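Local coordinates for transaminase (Bacillus megaterium, PDB 5G0A), which transfers amino groups between amines and carbonyl compounds with pyridoxal-5'-phosphate as cofactor, as an S-selective omega-transaminase, at residues T127-N130 with I131-Y135; G150-G153 with G154-T157; T159-R162 with S163-S166. One frame throughout, in Å; residues are numbered along the deposited sequence.

Contact 1 (T127-N130 with I131-Y135)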
ATOM      1  N   THR B 127     -17.820  -7.447   2.007  1.00 19.91           N
ATOM      2  CA  THR B 127     -18.665  -6.768   2.973  1.00 20.78           C
ATOM      3  C   THR B 127     -18.204  -7.088   4.406  1.00 20.06           C
ATOM      4  O   THR B 127     -18.141  -6.206   5.245  1.00 20.39           O
ATOM      5  CB  THR B 127     -20.149  -7.158   2.761  1.00 22.28           C
ATOM      6  OG1 THR B 127     -20.497  -6.878   1.391  1.00 21.09           O
ATOM      7  CG2 THR B 127     -21.042  -6.301   3.656  1.00 21.40           C
ATOM      8  N   ALA B 128     -17.904  -8.353   4.653  1.00 19.98           N
ATOM      9  CA  ALA B 128     -17.428  -8.810   5.952  1.00 19.96           C
ATOM     10  C   ALA B 128     -16.132  -8.105   6.332  1.00 21.52           C
ATOM     11  O   ALA B 128     -15.965  -7.717   7.483  1.00 21.07           O
ATOM     12  CB  ALA B 128     -17.184 -10.298   5.935  1.00 19.24           C
ATOM     13  N   LEU B 129     -15.205  -7.980   5.382  1.00 19.90           N
ATOM     14  CA  LEU B 129     -13.942  -7.290   5.684  1.00 21.19           C
ATOM     15  C   LEU B 129     -14.217  -5.830   6.054  1.00 20.87           C
ATOM     16  O   LEU B 129     -13.665  -5.333   7.036  1.00 20.88           O
ATOM     17  CB  LEU B 129     -12.996  -7.359   4.479  1.00 20.70           C
ATOM     18  CG  LEU B 129     -12.524  -8.780   4.143  1.00 22.75           C
ATOM     19  CD1 LEU B 129     -11.783  -8.740   2.805  1.00 25.10           C
ATOM     20  CD2 LEU B 129     -11.680  -9.441   5.239  1.00 25.62           C
ATOM     21  N   ASN B 130     -15.066  -5.160   5.272  1.00 20.56           N
ATOM     22  CA  ASN B 130     -15.436  -3.781   5.555  1.00 20.71           C
ATOM     23  C   ASN B 130     -16.029  -3.630   6.962  1.00 21.46           C
ATOM     24  O   ASN B 130     -15.670  -2.701   7.717  1.00 19.89           O
ATOM     25  CB  ASN B 130     -16.432  -3.264   4.503  1.00 21.91           C
ATOM     26  CG  ASN B 130     -15.805  -3.122   3.121  1.00 21.77           C
ATOM     27  OD1 ASN B 130     -14.580  -3.208   2.979  1.00 22.88           O
ATOM     28  ND2 ASN B 130     -16.636  -2.902   2.094  1.00 21.87           N
ATOM     29  N   ILE B 131     -16.955  -4.531   7.310  1.00 20.50           N
ATOM     30  CA  ILE B 131     -17.637  -4.435   8.595  1.00 21.03           C
ATOM     31  C   ILE B 131     -16.674  -4.715   9.750  1.00 21.35           C
ATOM     32  O   ILE B 131     -16.696  -3.976  10.751  1.00 21.43           O
ATOM     33  CB  ILE B 131     -18.853  -5.398   8.674  1.00 20.96           C
ATOM     34  CG1 ILE B 131     -19.961  -4.928   7.734  1.00 20.64           C
ATOM     35  CG2 ILE B 131     -19.393  -5.486  10.109  1.00 20.79           C
ATOM     36  CD1 ILE B 131     -20.976  -6.027   7.408  1.00 19.77           C
ATOM     37  N   ALA B 132     -15.847  -5.760   9.619  1.00 20.49           N
ATOM     38  CA  ALA B 132     -14.892  -6.108  10.688  1.00 20.15           C
ATOM     39  C   ALA B 132     -13.971  -4.911  10.956  1.00 22.08           C
ATOM     40  O   ALA B 132     -13.720  -4.549  12.099  1.00 22.27           O
ATOM     41  CB  ALA B 132     -14.061  -7.349  10.336  1.00 21.41           C
ATOM     42  N   ARG B 133     -13.481  -4.298   9.884  1.00 20.84           N
ATOM     43  CA  ARG B 133     -12.581  -3.135  10.022  1.00 20.40           C
ATOM     44  C   ARG B 133     -13.269  -1.928  10.611  1.00 20.84           C
ATOM     45  O   ARG B 133     -12.691  -1.249  11.474  1.00 21.91           O
ATOM     46  CB  ARG B 133     -11.902  -2.808   8.670  1.00 20.39           C
ATOM     47  CG  ARG B 133     -10.946  -3.924   8.272  1.00 20.97           C
ATOM     48  CD  ARG B 133     -10.511  -3.793   6.804  1.00 20.15           C
ATOM     49  NE  ARG B 133      -9.234  -4.473   6.593  1.00 20.96           N
ATOM     50  CZ  ARG B 133      -8.896  -5.147   5.505  1.00 24.57           C
ATOM     51  NH1 ARG B 133      -9.748  -5.265   4.481  1.00 25.32           N
ATOM     52  NH2 ARG B 133      -7.682  -5.702   5.446  1.00 23.51           N
ATOM     53  N   LEU B 134     -14.507  -1.661  10.184  1.00 19.79           N
ATOM     54  CA  LEU B 134     -15.251  -0.535  10.741  1.00 21.14           C
ATOM     55  C   LEU B 134     -15.591  -0.769  12.223  1.00 20.69           C
ATOM     56  O   LEU B 134     -15.440   0.154  13.038  1.00 22.44           O
ATOM     57  CB  LEU B 134     -16.537  -0.243   9.976  1.00 21.30           C
ATOM     58  CG  LEU B 134     -16.366   0.444   8.603  1.00 22.10           C
ATOM     59  CD1 LEU B 134     -17.625   0.250   7.763  1.00 20.66           C
ATOM     60  CD2 LEU B 134     -15.954   1.924   8.669  1.00 21.69           C
ATOM     61  N   TYR B 135     -16.048  -1.974  12.549  1.00 21.73           N
ATOM     62  CA  TYR B 135     -16.455  -2.236  13.956  1.00 22.36           C
ATOM     63  C   TYR B 135     -15.264  -2.082  14.905  1.00 23.79           C
ATOM     64  O   TYR B 135     -15.363  -1.467  15.993  1.00 23.33           O
ATOM     65  CB  TYR B 135     -17.052  -3.653  14.062  1.00 22.00           C
ATOM     66  CG  TYR B 135     -17.388  -4.027  15.487  1.00 22.60           C
ATOM     67  CD1 TYR B 135     -18.545  -3.546  16.092  1.00 24.36           C
ATOM     68  CD2 TYR B 135     -16.508  -4.814  16.226  1.00 25.17           C
ATOM     69  CE1 TYR B 135     -18.828  -3.870  17.415  1.00 25.21           C
ATOM     70  CE2 TYR B 135     -16.787  -5.152  17.546  1.00 26.66           C
ATOM     71  CZ  TYR B 135     -17.934  -4.671  18.118  1.00 27.31           C
ATOM     72  OH  TYR B 135     -18.169  -5.018  19.435  1.00 29.69           O
TER
HETATM   73  O   HOH W   1     -11.965  -3.694   3.667  1.00 29.19           O
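Thr127 meets Ile131 one helical turn further on, and the two side chains run side by side in the same direction. With OG1 turned beside the backbone N (chi1 -55°), the methyl CG2 of Thr127 points to the far side from that N and comes within 3.8 Å of CD1 of Ile131, while OG1 bonds to the carbonyl oxygen of Glu123. The carbonyl of Thr127 takes the amide of Ile131 at 2.9 Å between O and N, and CG1 of Ile131 packs on the same oxygen. Ala128 repeats the step, its O accepting from N of Ala132 with an N-H...O angle of 166°. Leu129 O receives N of Arg133 at 3.0 Å, while CB of Leu129 lies 3.9 Å from NH1 of Arg133, oblique to the guanidinium plane. At Asn130 the carbonyl continues the ladder, its O accepting from N of Leu134, while the side chain is linked to Arg133 only through a water. That water donates to OD1 of Asn130 at 2.7 Å. It accepts in turn from NH1 of Arg133 at 2.8 Å. The extended Arg133 chain carries NE on to the carbonyl of Pro139, so the water joins a guanidinium that already has a firm partner. This i to i+4 ladder is the alpha-helical pattern of helix 121-136. Ala128 and Ala132 present small surfaces to strand 293-296, Thr127 and Ile131 lean on strand 308-313 and Trp325, Ile131 also reaches helix 314-321, and Asn130 packs on Ile180 of the second subunit.

Contact 2 (G150-G153 with G154-T157)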
ATOM      1  N   GLY B 150     -12.273 -15.737  -2.438  1.00 21.67           N
ATOM      2  CA  GLY B 150     -12.893 -14.979  -3.536  1.00 22.36           C
ATOM      3  C   GLY B 150     -11.866 -14.250  -4.379  1.00 23.24           C
ATOM      4  O   GLY B 150     -10.666 -14.364  -4.132  1.00 25.07           O
ATOM      5  N   TRP B 151     -12.340 -13.467  -5.355  1.00 22.61           N
ATOM      6  CA  TRP B 151     -11.450 -12.980  -6.413  1.00 22.31           C
ATOM      7  C   TRP B 151     -11.410 -11.462  -6.602  1.00 22.40           C
ATOM      8  O   TRP B 151     -10.505 -10.955  -7.278  1.00 22.23           O
ATOM      9  CB  TRP B 151     -11.814 -13.634  -7.761  1.00 22.01           C
ATOM     10  CG  TRP B 151     -13.163 -13.193  -8.244  1.00 23.32           C
ATOM     11  CD1 TRP B 151     -14.365 -13.755  -7.924  1.00 23.18           C
ATOM     12  CD2 TRP B 151     -13.453 -12.058  -9.077  1.00 21.76           C
ATOM     13  NE1 TRP B 151     -15.390 -13.039  -8.510  1.00 22.52           N
ATOM     14  CE2 TRP B 151     -14.858 -12.002  -9.231  1.00 21.87           C
ATOM     15  CE3 TRP B 151     -12.658 -11.089  -9.722  1.00 23.49           C
ATOM     16  CZ2 TRP B 151     -15.501 -11.018 -10.017  1.00 22.84           C
ATOM     17  CZ3 TRP B 151     -13.298 -10.086 -10.480  1.00 21.61           C
ATOM     18  CH2 TRP B 151     -14.709 -10.071 -10.626  1.00 22.92           C
ATOM     19  N   THR B 152     -12.414 -10.755  -6.071  1.00 23.05           N
ATOM     20  CA  THR B 152     -12.487  -9.301  -6.179  1.00 22.81           C
ATOM     21  C   THR B 152     -11.373  -8.704  -5.296  1.00 24.06           C
ATOM     22  O   THR B 152     -10.795  -9.409  -4.447  1.00 25.20           O
ATOM     23  CB  THR B 152     -13.892  -8.771  -5.773  1.00 21.51           C
ATOM     24  OG1 THR B 152     -14.265  -9.380  -4.532  1.00 22.45           O
ATOM     25  CG2 THR B 152     -14.977  -9.143  -6.820  1.00 21.59           C
ATOM     26  N   GLY B 153     -11.028  -7.440  -5.528  1.00 25.56           N
ATOM     27  CA  GLY B 153      -9.818  -6.836  -4.947  1.00 24.97           C
ATOM     28  C   GLY B 153      -9.618  -7.046  -3.461  1.00 27.14           C
ATOM     29  O   GLY B 153      -8.537  -7.453  -3.047  1.00 28.24           O
ATOM     30  N   GLY B 154     -10.662  -6.816  -2.658  1.00 26.21           N
ATOM     31  CA  GLY B 154     -10.558  -7.024  -1.207  1.00 24.57           C
ATOM     32  C   GLY B 154     -10.509  -8.496  -0.792  1.00 25.84           C
ATOM     33  O   GLY B 154      -9.648  -8.915  -0.015  1.00 28.52           O
ATOM     34  N   ALA B 155     -11.426  -9.307  -1.323  1.00 23.80           N
ATOM     35  CA  ALA B 155     -11.431 -10.741  -1.071  1.00 24.25           C
ATOM     36  C   ALA B 155     -10.120 -11.418  -1.530  1.00 25.82           C
ATOM     37  O   ALA B 155      -9.623 -12.345  -0.911  1.00 25.25           O
ATOM     38  CB  ALA B 155     -12.626 -11.391  -1.758  1.00 24.46           C
ATOM     39  N   ALA B 156      -9.573 -10.969  -2.653  1.00 23.53           N
ATOM     40  CA  ALA B 156      -8.302 -11.517  -3.129  1.00 24.37           C
ATOM     41  C   ALA B 156      -7.130 -11.244  -2.161  1.00 23.30           C
ATOM     42  O   ALA B 156      -6.228 -12.065  -2.043  1.00 24.17           O
ATOM     43  CB  ALA B 156      -7.978 -10.998  -4.528  1.00 23.31           C
ATOM     44  N   THR B 157      -7.160 -10.123  -1.439  1.00 22.26           N
ATOM     45  CA  THR B 157      -6.062  -9.846  -0.491  1.00 23.47           C
ATOM     46  C   THR B 157      -5.941 -10.948   0.559  1.00 23.01           C
ATOM     47  O   THR B 157      -4.843 -11.214   1.036  1.00 24.33           O
ATOM     48  CB  THR B 157      -6.161  -8.472   0.227  1.00 23.90           C
ATOM     49  OG1 THR B 157      -7.289  -8.455   1.115  1.00 24.77           O
ATOM     50  CG2 THR B 157      -6.238  -7.301  -0.808  1.00 25.07           C
TER
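Thr152 faces Ala155 where the loop after strand 140-144 turns into helix 153-157. From CB, its two branches part. OG1 sits between the backbone N and the carbonyl carbon (chi1 48°), 3.8 Å from CB of Ala155, and hydrogen-bonds to OE2 of Glu126 in the same chain. CG2 swings the other way and rests 3.6 Å above one face of the Trp151 ring, displaced toward its rim. The carbonyl of Thr152 opens the helical turn: its O accepts from N of Ala156 at 2.7 Å, with the donor approaching almost straight down the carbonyl bond at a C=O...N angle of 179°. CB of Ala156 closes in on the same oxygen at 3.2 Å. The next rung is looser, since N of Thr157 reaches O of Gly153 at 3.4 Å only in a weak bond. Thr157 is also held by its side chain, OG1 donating to O of Gly154 at 2.7 Å in the carbonyl plane, while CG2 lies against O of Gly153. Gly150 packs beside Ala155 with its backbone alone: a side-chain carbon there would crowd the Ala155 methyl and strike the preceding carbonyl oxygen. That residue lines the cofactor pocket and, with Trp151, touches pyridoxal-5'-phosphate. Chemically, two carboxylates, Glu126 of each subunit, meet the polar groups at the helix start: OE2 of Glu126 in the same chain takes the Thr152 hydroxyl and the amide of Ala155, and Glu126 of the second subunit accepts from N of Gly153, so negative charge gathers at a helix N terminus, whose dipole would probably stabilise it.

Contact 3 (T159-R162 with S163-S166)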
ATOM      1  N   THR B 159      -6.940 -14.103  -0.048  1.00 23.61           N
ATOM      2  CA  THR B 159      -6.782 -15.366  -0.746  1.00 23.19           C
ATOM      3  C   THR B 159      -5.293 -15.612  -0.925  1.00 24.73           C
ATOM      4  O   THR B 159      -4.593 -14.826  -1.573  1.00 25.53           O
ATOM      5  CB  THR B 159      -7.498 -15.310  -2.106  1.00 24.74           C
ATOM      6  OG1 THR B 159      -8.913 -15.335  -1.870  1.00 23.78           O
ATOM      7  CG2 THR B 159      -7.120 -16.503  -2.962  1.00 24.72           C
ATOM      8  N   ARG B 160      -4.801 -16.673  -0.295  1.00 25.19           N
ATOM      9  CA  ARG B 160      -3.384 -17.044  -0.407  1.00 27.96           C
ATOM     10  C   ARG B 160      -3.245 -18.418  -1.073  1.00 28.50           C
ATOM     11  O   ARG B 160      -2.436 -19.254  -0.687  1.00 29.24           O
ATOM     12  CB  ARG B 160      -2.692 -16.991   0.965  1.00 27.11           C
ATOM     13  CG  ARG B 160      -2.664 -15.620   1.623  1.00 28.29           C
ATOM     14  CD  ARG B 160      -2.033 -14.545   0.747  1.00 28.96           C
ATOM     15  NE  ARG B 160      -0.923 -15.054  -0.051  1.00 29.85           N
ATOM     16  CZ  ARG B 160      -0.463 -14.490  -1.168  1.00 30.24           C
ATOM     17  NH1 ARG B 160      -0.981 -13.353  -1.621  1.00 28.73           N
ATOM     18  NH2 ARG B 160       0.524 -15.064  -1.841  1.00 31.24           N
ATOM     19  N   LEU B 161      -4.066 -18.631  -2.091  1.00 29.53           N
ATOM     20  CA  LEU B 161      -3.993 -19.840  -2.896  1.00 30.75           C
ATOM     21  C   LEU B 161      -3.399 -19.393  -4.217  1.00 29.49           C
ATOM     22  O   LEU B 161      -4.063 -18.719  -4.989  1.00 30.62           O
ATOM     23  CB  LEU B 161      -5.400 -20.439  -3.083  1.00 30.85           C
ATOM     24  CG  LEU B 161      -5.453 -21.820  -3.745  1.00 32.67           C
ATOM     25  CD1 LEU B 161      -4.720 -22.844  -2.898  1.00 32.68           C
ATOM     26  CD2 LEU B 161      -6.898 -22.236  -3.967  1.00 31.91           C
ATOM     27  N   ARG B 162      -2.131 -19.752  -4.449  1.00 29.94           N
ATOM     28  CA  ARG B 162      -1.305 -19.173  -5.521  1.00 31.42           C
ATOM     29  C   ARG B 162      -1.927 -19.267  -6.913  1.00 30.98           C
ATOM     30  O   ARG B 162      -1.786 -18.355  -7.736  1.00 31.08           O
ATOM     31  CB  ARG B 162       0.051 -19.889  -5.542  1.00 31.68           C
ATOM     32  CG  ARG B 162       1.099 -19.223  -6.400  1.00 33.52           C
ATOM     33  CD  ARG B 162       2.411 -19.973  -6.265  1.00 32.34           C
ATOM     34  NE  ARG B 162       3.437 -19.412  -7.139  1.00 35.37           N
ATOM     35  CZ  ARG B 162       4.471 -20.101  -7.611  1.00 38.58           C
ATOM     36  NH1 ARG B 162       4.596 -21.403  -7.328  1.00 37.82           N
ATOM     37  NH2 ARG B 162       5.373 -19.492  -8.384  1.00 39.35           N
ATOM     38  N   SER B 163      -2.622 -20.374  -7.151  1.00 30.68           N
ATOM     39  CA  SER B 163      -3.149 -20.724  -8.459  1.00 30.70           C
ATOM     40  C   SER B 163      -4.527 -20.141  -8.745  1.00 31.32           C
ATOM     41  O   SER B 163      -5.099 -20.396  -9.801  1.00 31.66           O
ATOM     42  CB  SER B 163      -3.222 -22.258  -8.594  1.00 32.30           C
ATOM     43  OG  SER B 163      -3.914 -22.853  -7.497  1.00 33.24           O
ATOM     44  N   TYR B 164      -5.054 -19.351  -7.815  1.00 30.67           N
ATOM     45  CA  TYR B 164      -6.399 -18.828  -7.970  1.00 29.92           C
ATOM     46  C   TYR B 164      -6.496 -17.329  -7.712  1.00 30.96           C
ATOM     47  O   TYR B 164      -7.536 -16.841  -7.276  1.00 34.00           O
ATOM     48  CB  TYR B 164      -7.380 -19.632  -7.092  1.00 31.95           C
ATOM     49  CG  TYR B 164      -7.776 -20.927  -7.758  1.00 33.21           C
ATOM     50  CD1 TYR B 164      -8.856 -20.968  -8.643  1.00 35.26           C
ATOM     51  CD2 TYR B 164      -7.053 -22.097  -7.541  1.00 31.50           C
ATOM     52  CE1 TYR B 164      -9.213 -22.146  -9.277  1.00 36.05           C
ATOM     53  CE2 TYR B 164      -7.413 -23.284  -8.169  1.00 33.96           C
ATOM     54  CZ  TYR B 164      -8.483 -23.293  -9.039  1.00 36.54           C
ATOM     55  OH  TYR B 164      -8.854 -24.453  -9.678  1.00 42.92           O
ATOM     56  N   ARG B 165      -5.434 -16.589  -8.037  1.00 28.99           N
ATOM     57  CA  ARG B 165      -5.417 -15.158  -7.776  1.00 27.82           C
ATOM     58  C   ARG B 165      -5.514 -14.303  -9.050  1.00 27.97           C
ATOM     59  O   ARG B 165      -4.996 -13.191  -9.101  1.00 27.60           O
ATOM     60  CB  ARG B 165      -4.174 -14.804  -6.946  1.00 28.51           C
ATOM     61  CG  ARG B 165      -4.234 -15.287  -5.499  1.00 31.37           C
ATOM     62  CD  ARG B 165      -2.926 -15.001  -4.752  1.00 31.69           C
ATOM     63  NE  ARG B 165      -2.477 -13.623  -4.957  1.00 33.02           N
ATOM     64  CZ  ARG B 165      -3.024 -12.554  -4.378  1.00 33.30           C
ATOM     65  NH1 ARG B 165      -4.005 -12.701  -3.500  1.00 30.32           N
ATOM     66  NH2 ARG B 165      -2.562 -11.337  -4.662  1.00 33.44           N
ATOM     67  N   SER B 166      -6.207 -14.822 -10.069  1.00 29.59           N
ATOM     68  CA  SER B 166      -6.516 -14.053 -11.295  1.00 27.03           C
ATOM     69  C   SER B 166      -5.312 -13.530 -12.079  1.00 27.55           C
ATOM     70  O   SER B 166      -5.423 -12.562 -12.835  1.00 26.50           O
ATOM     71  CB  SER B 166      -7.487 -12.910 -10.980  1.00 27.58           C
ATOM     72  OG  SER B 166      -8.633 -13.429 -10.311  1.00 28.40           O
TER
HETATM   73  O   HOH W   2      -3.187 -16.401 -10.206  1.00 31.39           O
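Thr159 O receives NH1 of Arg165 at 2.9 Å, lying at the guanidinium edge but tilted 24° out of its plane, with a bent N-H...O angle of 139°; NH1 has a weak second bond to O of Ala156. The Arg165 chain is folded at chi3 (48°), which brings its guanidinium back over the start of the loop while CG passes CG2 of Thr159 at 4.0 Å. NH1 of Arg160 stands 3.5 Å over the centre of the Arg165 guanidinium. This approach of two like charges is probably eased by the Thr159 carbonyl and, in the third subunit, by Asn225, which bonds NH2 of Arg160, and by a cation-pi contact with Tyr226. Between them the chain turns: N of Tyr164 bonds to O of Leu161 at 3.1 Å, and CD2 of Leu161 lies 3.6 Å from CD2 of Tyr164. With an alanine at Arg165, the Thr159 carbonyl would probably lose its guanidinium donor and a gap would be likely to open beside NH1 of Arg160. The loop runs from helix 153-157 to strand 168-169; Arg160 pairs by backbone with His146 and Asp147, just beyond strand 140-144, and O of Ser166 accepts from NE1 of Trp325, in strand 324-325 of the second subunit.

How the contacts relate
The three contacts come in series along the chain, all within the class-III aminotransferase fold. Contact 1 lies on helix 121-136; strand 140-144 of the seven-stranded sheet then leads to contact 2 at helix 153-157, and the following loop holds contact 3. Centres of contacts 1 and 2 are 14 Å apart, those of 2 and 3 only 9 Å, those of 1 and 3 about 22 Å. CD1 of Leu129 packs on O of Gly154 at 3.5 Å, and Thr159 OG1 probably hydrogen-bonds Gly150 O, so contact 2 links the outer two. All three touch the second subunit, and contact 2 borders the cofactor, placing the pyridoxal-phosphate pocket close to the subunit interface.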